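Local coordinates for VirK protein (Legionella pneumophila, PDB 5XTA), which is a VirK family protein of unestablished function, probably linked to type II secretion, with a novel fold, at residues 66-79 against 90-104. The protein carries 3 engineered substitutions. Numbering follows the deposited sequence.
Sequences DPLARGTPMFDYSK and IKTTVLNASSYERLG. Engineered in segment 66-79: Leu68 (natural residue Val).
Strands 74-79 and 90-96 run antiparallel, hydrogen-bonded at Phe75-Leu95, Tyr77-Thr93 and Lys79-Lys91, and the ladder ends where Ala97 N bonds Pro73 O at 3.0 Å, from above the carbonyl plane. At that end CE2 of Phe75 packs on Ala97 CB at 3.7 Å. With CG anti to the carbonyl carbon (chi1 -69°), the Phe75 ring swings toward Ala97 and Tyr100; it lies near parallel to the Tyr100 ring, planes at 16°, but slid until they barely overlap, and Tyr100 OH sits 3.6 Å from Phe75 CE2. Arg60 adds a cation-pi contact to Phe75. The strands are the arms of the beta hairpin 74-83/87-96, paired here at the end away from its turn, in the middle of a six-stranded antiparallel sheet, between strands 102-111 and 54-63. On one face of the hairpin, Ser78 OG and Thr92 OG1 share a hydrogen bond of 3.0 Å. Beside them Val94 points the same way as Asp76, its CG2 3.5 Å from Asp76 OD1, while the carboxylate of Asp66 meets the same methyl from the opposite direction. Val94 CG1, anti to the backbone N (chi1 -176°), reaches the selenium of selenomethionine Met74 in the conformer described. The engineered Leu68 lays CD1 on Val94 CG2 at 3.8 Å and over Gly104. On the other face, with Phe75 and Leu95, Tyr77 turns its ring edge to Thr93 CB, and its OH bonds Asp65 of a second subunit.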
# COMPACT_ATOMS: atom_id res chain seq x y z
N ASP A 66 -7.67 -8.60 16.95
CA ASP A 66 -9.05 -8.96 16.70
C ASP A 66 -9.66 -9.68 17.92
O ASP A 66 -9.04 -10.62 18.48
CB ASP A 66 -9.22 -9.77 15.44
CG ASP A 66 -10.67 -9.90 15.06
OD1 ASP A 66 -11.15 -9.09 14.24
OD2 ASP A 66 -11.34 -10.78 15.65
N PRO A 67 -10.86 -9.21 18.35
CA PRO A 67 -11.55 -9.84 19.49
C PRO A 67 -11.65 -11.37 19.42
O PRO A 67 -11.41 -12.04 20.41
CB PRO A 67 -12.96 -9.19 19.47
CG PRO A 67 -12.93 -8.12 18.43
CD PRO A 67 -11.53 -7.96 17.93
N LEU A 68 -11.96 -11.89 18.23
CA LEU A 68 -12.17 -13.33 18.04
C LEU A 68 -10.95 -14.17 18.40
O LEU A 68 -11.11 -15.36 18.70
CB LEU A 68 -12.61 -13.64 16.61
CG LEU A 68 -13.84 -12.93 16.03
CD1 LEU A 68 -14.13 -13.43 14.63
CD2 LEU A 68 -15.09 -13.10 16.90
N ALA A 69 -9.74 -13.59 18.35
CA ALA A 69 -8.51 -14.25 18.82
C ALA A 69 -7.38 -13.24 19.13
O ALA A 69 -6.36 -13.20 18.42
CB ALA A 69 -8.05 -15.30 17.82
N ARG A 70 -7.56 -12.46 20.20
CA ARG A 70 -6.62 -11.41 20.57
C ARG A 70 -5.25 -12.01 20.64
O ARG A 70 -5.07 -13.08 21.26
CB ARG A 70 -6.88 -10.82 21.94
CG ARG A 70 -8.25 -10.26 22.19
CD ARG A 70 -8.19 -9.32 23.40
NE ARG A 70 -7.97 -7.95 22.94
CZ ARG A 70 -8.90 -7.17 22.39
NH1 ARG A 70 -10.17 -7.60 22.24
NH2 ARG A 70 -8.58 -5.94 22.00
N GLY A 71 -4.29 -11.35 20.00
CA GLY A 71 -2.88 -11.72 20.10
C GLY A 71 -2.44 -12.72 19.07
O GLY A 71 -1.24 -12.99 18.96
N THR A 72 -3.38 -13.26 18.30
CA THR A 72 -3.05 -14.18 17.22
C THR A 72 -2.97 -13.46 15.87
O THR A 72 -3.81 -12.61 15.58
CB THR A 72 -4.08 -15.30 17.14
OG1 THR A 72 -4.08 -16.00 18.39
CG2 THR A 72 -3.74 -16.28 16.00
N PRO A 73 -1.98 -13.83 15.02
CA PRO A 73 -1.94 -13.18 13.70
C PRO A 73 -3.16 -13.49 12.82
O PRO A 73 -3.47 -14.67 12.54
CB PRO A 73 -0.64 -13.69 13.10
CG PRO A 73 0.19 -14.02 14.29
CD PRO A 73 -0.79 -14.67 15.21
N MSE A 74 -3.90 -12.44 12.43
CA MSE A 74 -5.14 -12.57 11.68
C MSE A 74 -5.22 -11.53 10.61
O MSE A 74 -4.55 -10.50 10.66
CB MSE A 74 -6.31 -12.35 12.62
CG MSE A 74 -6.59 -13.59 13.45
SE MSE A 74 -8.01 -13.05 14.67
CE MSE A 74 -6.83 -11.89 15.75
N PHE A 75 -6.04 -11.80 9.60
CA PHE A 75 -6.40 -10.75 8.61
C PHE A 75 -7.87 -10.46 8.83
O PHE A 75 -8.67 -11.40 8.89
CB PHE A 75 -6.23 -11.19 7.18
CG PHE A 75 -4.79 -11.38 6.77
CD1 PHE A 75 -3.94 -10.30 6.65
CD2 PHE A 75 -4.32 -12.64 6.44
CE1 PHE A 75 -2.62 -10.47 6.25
CE2 PHE A 75 -3.02 -12.83 6.03
CZ PHE A 75 -2.16 -11.73 5.94
N ASP A 76 -8.20 -9.18 8.95
CA ASP A 76 -9.56 -8.71 8.86
C ASP A 76 -9.74 -8.26 7.45
O ASP A 76 -9.25 -7.20 7.07
CB ASP A 76 -9.81 -7.53 9.80
CG ASP A 76 -9.95 -7.94 11.23
OD1 ASP A 76 -9.97 -9.16 11.55
OD2 ASP A 76 -10.04 -7.01 12.04
N TYR A 77 -10.44 -9.07 6.68
CA TYR A 77 -10.77 -8.74 5.32
C TYR A 77 -12.15 -8.06 5.25
O TYR A 77 -13.19 -8.67 5.59
CB TYR A 77 -10.78 -10.00 4.48
CG TYR A 77 -11.27 -9.82 3.07
CD1 TYR A 77 -10.48 -9.21 2.12
CD2 TYR A 77 -12.55 -10.23 2.70
CE1 TYR A 77 -10.93 -9.05 0.81
CE2 TYR A 77 -13.01 -10.05 1.40
CZ TYR A 77 -12.19 -9.46 0.46
OH TYR A 77 -12.62 -9.27 -0.82
N SER A 78 -12.16 -6.82 4.78
CA SER A 78 -13.36 -6.04 4.64
C SER A 78 -13.69 -5.84 3.18
O SER A 78 -12.84 -5.39 2.42
CB SER A 78 -13.17 -4.71 5.32
OG SER A 78 -13.02 -4.92 6.70
N LYS A 79 -14.93 -6.18 2.81
CA LYS A 79 -15.49 -5.97 1.49
C LYS A 79 -16.53 -4.82 1.55
O LYS A 79 -17.46 -4.87 2.34
CB LYS A 79 -16.10 -7.29 1.03
CG LYS A 79 -16.89 -7.24 -0.27
CD LYS A 79 -15.99 -7.03 -1.45
CE LYS A 79 -16.81 -7.08 -2.73
NZ LYS A 79 -16.00 -6.64 -3.88
N ILE A 90 -20.54 -3.16 4.67
CA ILE A 90 -19.17 -3.60 4.89
C ILE A 90 -19.29 -4.95 5.51
O ILE A 90 -19.89 -5.12 6.56
CB ILE A 90 -18.35 -2.70 5.82
CG1 ILE A 90 -18.40 -1.24 5.36
CG2 ILE A 90 -16.91 -3.21 5.90
CD1 ILE A 90 -19.58 -0.46 5.87
N LYS A 91 -18.72 -5.93 4.83
CA LYS A 91 -18.64 -7.24 5.36
C LYS A 91 -17.19 -7.59 5.69
O LYS A 91 -16.31 -7.54 4.84
CB LYS A 91 -19.26 -8.23 4.39
CG LYS A 91 -19.22 -9.62 5.00
CD LYS A 91 -20.23 -10.59 4.44
CE LYS A 91 -20.24 -11.87 5.27
NZ LYS A 91 -20.48 -13.06 4.43
N THR A 92 -16.94 -7.87 6.96
CA THR A 92 -15.60 -8.19 7.43
C THR A 92 -15.52 -9.67 7.75
O THR A 92 -16.34 -10.19 8.48
CB THR A 92 -15.26 -7.37 8.67
OG1 THR A 92 -15.34 -6.00 8.31
CG2 THR A 92 -13.80 -7.70 9.18
N THR A 93 -14.55 -10.34 7.15
CA THR A 93 -14.31 -11.75 7.34
C THR A 93 -12.97 -11.91 8.03
O THR A 93 -11.93 -11.37 7.57
CB THR A 93 -14.34 -12.48 5.98
OG1 THR A 93 -15.65 -12.34 5.40
CG2 THR A 93 -14.02 -13.96 6.14
N VAL A 94 -12.97 -12.64 9.14
CA VAL A 94 -11.76 -12.74 9.92
C VAL A 94 -11.09 -14.07 9.60
O VAL A 94 -11.74 -15.13 9.69
CB VAL A 94 -12.04 -12.60 11.42
CG1 VAL A 94 -10.76 -12.63 12.19
CG2 VAL A 94 -12.79 -11.31 11.71
N LEU A 95 -9.81 -14.01 9.22
CA LEU A 95 -9.03 -15.14 8.75
C LEU A 95 -7.73 -15.32 9.55
O LEU A 95 -7.06 -14.36 9.86
CB LEU A 95 -8.67 -14.92 7.29
CG LEU A 95 -9.85 -14.65 6.36
CD1 LEU A 95 -9.34 -13.96 5.12
CD2 LEU A 95 -10.59 -15.93 6.00
N ASN A 96 -7.41 -16.57 9.89
CA ASN A 96 -6.11 -16.89 10.49
C ASN A 96 -5.05 -16.56 9.43
O ASN A 96 -5.14 -17.01 8.29
CB ASN A 96 -6.08 -18.35 10.90
CG ASN A 96 -4.78 -18.73 11.55
OD1 ASN A 96 -3.73 -18.70 10.93
ND2 ASN A 96 -4.83 -19.04 12.82
N ALA A 97 -4.06 -15.76 9.80
CA ALA A 97 -3.09 -15.26 8.81
C ALA A 97 -2.20 -16.38 8.31
O ALA A 97 -1.77 -16.36 7.17
CB ALA A 97 -2.26 -14.15 9.41
N SER A 98 -1.92 -17.34 9.18
CA SER A 98 -1.06 -18.46 8.83
C SER A 98 -1.78 -19.47 7.93
O SER A 98 -1.28 -19.85 6.88
CB SER A 98 -0.55 -19.15 10.11
OG SER A 98 0.49 -20.04 9.78
N SER A 99 -2.97 -19.87 8.36
CA SER A 99 -3.71 -20.95 7.69
C SER A 99 -4.78 -20.49 6.72
O SER A 99 -5.18 -21.25 5.83
CB SER A 99 -4.35 -21.85 8.76
OG SER A 99 -5.45 -21.22 9.39
N TYR A 100 -5.27 -19.27 6.88
CA TYR A 100 -6.45 -18.78 6.13
C TYR A 100 -7.80 -19.40 6.53
O TYR A 100 -8.79 -19.16 5.85
CB TYR A 100 -6.26 -18.83 4.62
CG TYR A 100 -5.42 -17.67 4.14
CD1 TYR A 100 -5.93 -16.37 4.14
CD2 TYR A 100 -4.11 -17.88 3.73
CE1 TYR A 100 -5.16 -15.30 3.69
CE2 TYR A 100 -3.33 -16.83 3.29
CZ TYR A 100 -3.86 -15.54 3.28
OH TYR A 100 -3.03 -14.53 2.88
N GLU A 101 -7.85 -20.12 7.63
CA GLU A 101 -9.11 -20.64 8.15
C GLU A 101 -9.96 -19.43 8.57
O GLU A 101 -9.43 -18.48 9.16
CB GLU A 101 -8.85 -21.64 9.31
CG GLU A 101 -9.95 -21.77 10.38
CD GLU A 101 -9.48 -22.40 11.69
OE1 GLU A 101 -8.34 -22.89 11.77
OE2 GLU A 101 -10.26 -22.39 12.68
N ARG A 102 -11.25 -19.48 8.24
CA ARG A 102 -12.21 -18.43 8.60
C ARG A 102 -12.57 -18.55 10.08
O ARG A 102 -13.02 -19.61 10.52
CB ARG A 102 -13.47 -18.57 7.72
CG ARG A 102 -14.50 -17.45 7.87
CD ARG A 102 -15.73 -17.65 6.97
NE ARG A 102 -16.97 -17.05 7.54
CZ ARG A 102 -17.64 -17.51 8.60
NH1 ARG A 102 -17.20 -18.59 9.26
NH2 ARG A 102 -18.75 -16.90 9.02
N LEU A 103 -12.40 -17.48 10.84
CA LEU A 103 -12.73 -17.47 12.26
C LEU A 103 -14.09 -16.87 12.55
O LEU A 103 -14.65 -17.09 13.62
CB LEU A 103 -11.69 -16.71 13.06
CG LEU A 103 -10.24 -17.23 13.12
CD1 LEU A 103 -9.70 -17.05 14.55
CD2 LEU A 103 -10.06 -18.67 12.69
N GLY A 104 -14.62 -16.10 11.62
CA GLY A 104 -15.87 -15.43 11.87
C GLY A 104 -16.08 -14.35 10.84
O GLY A 104 -15.20 -14.05 10.02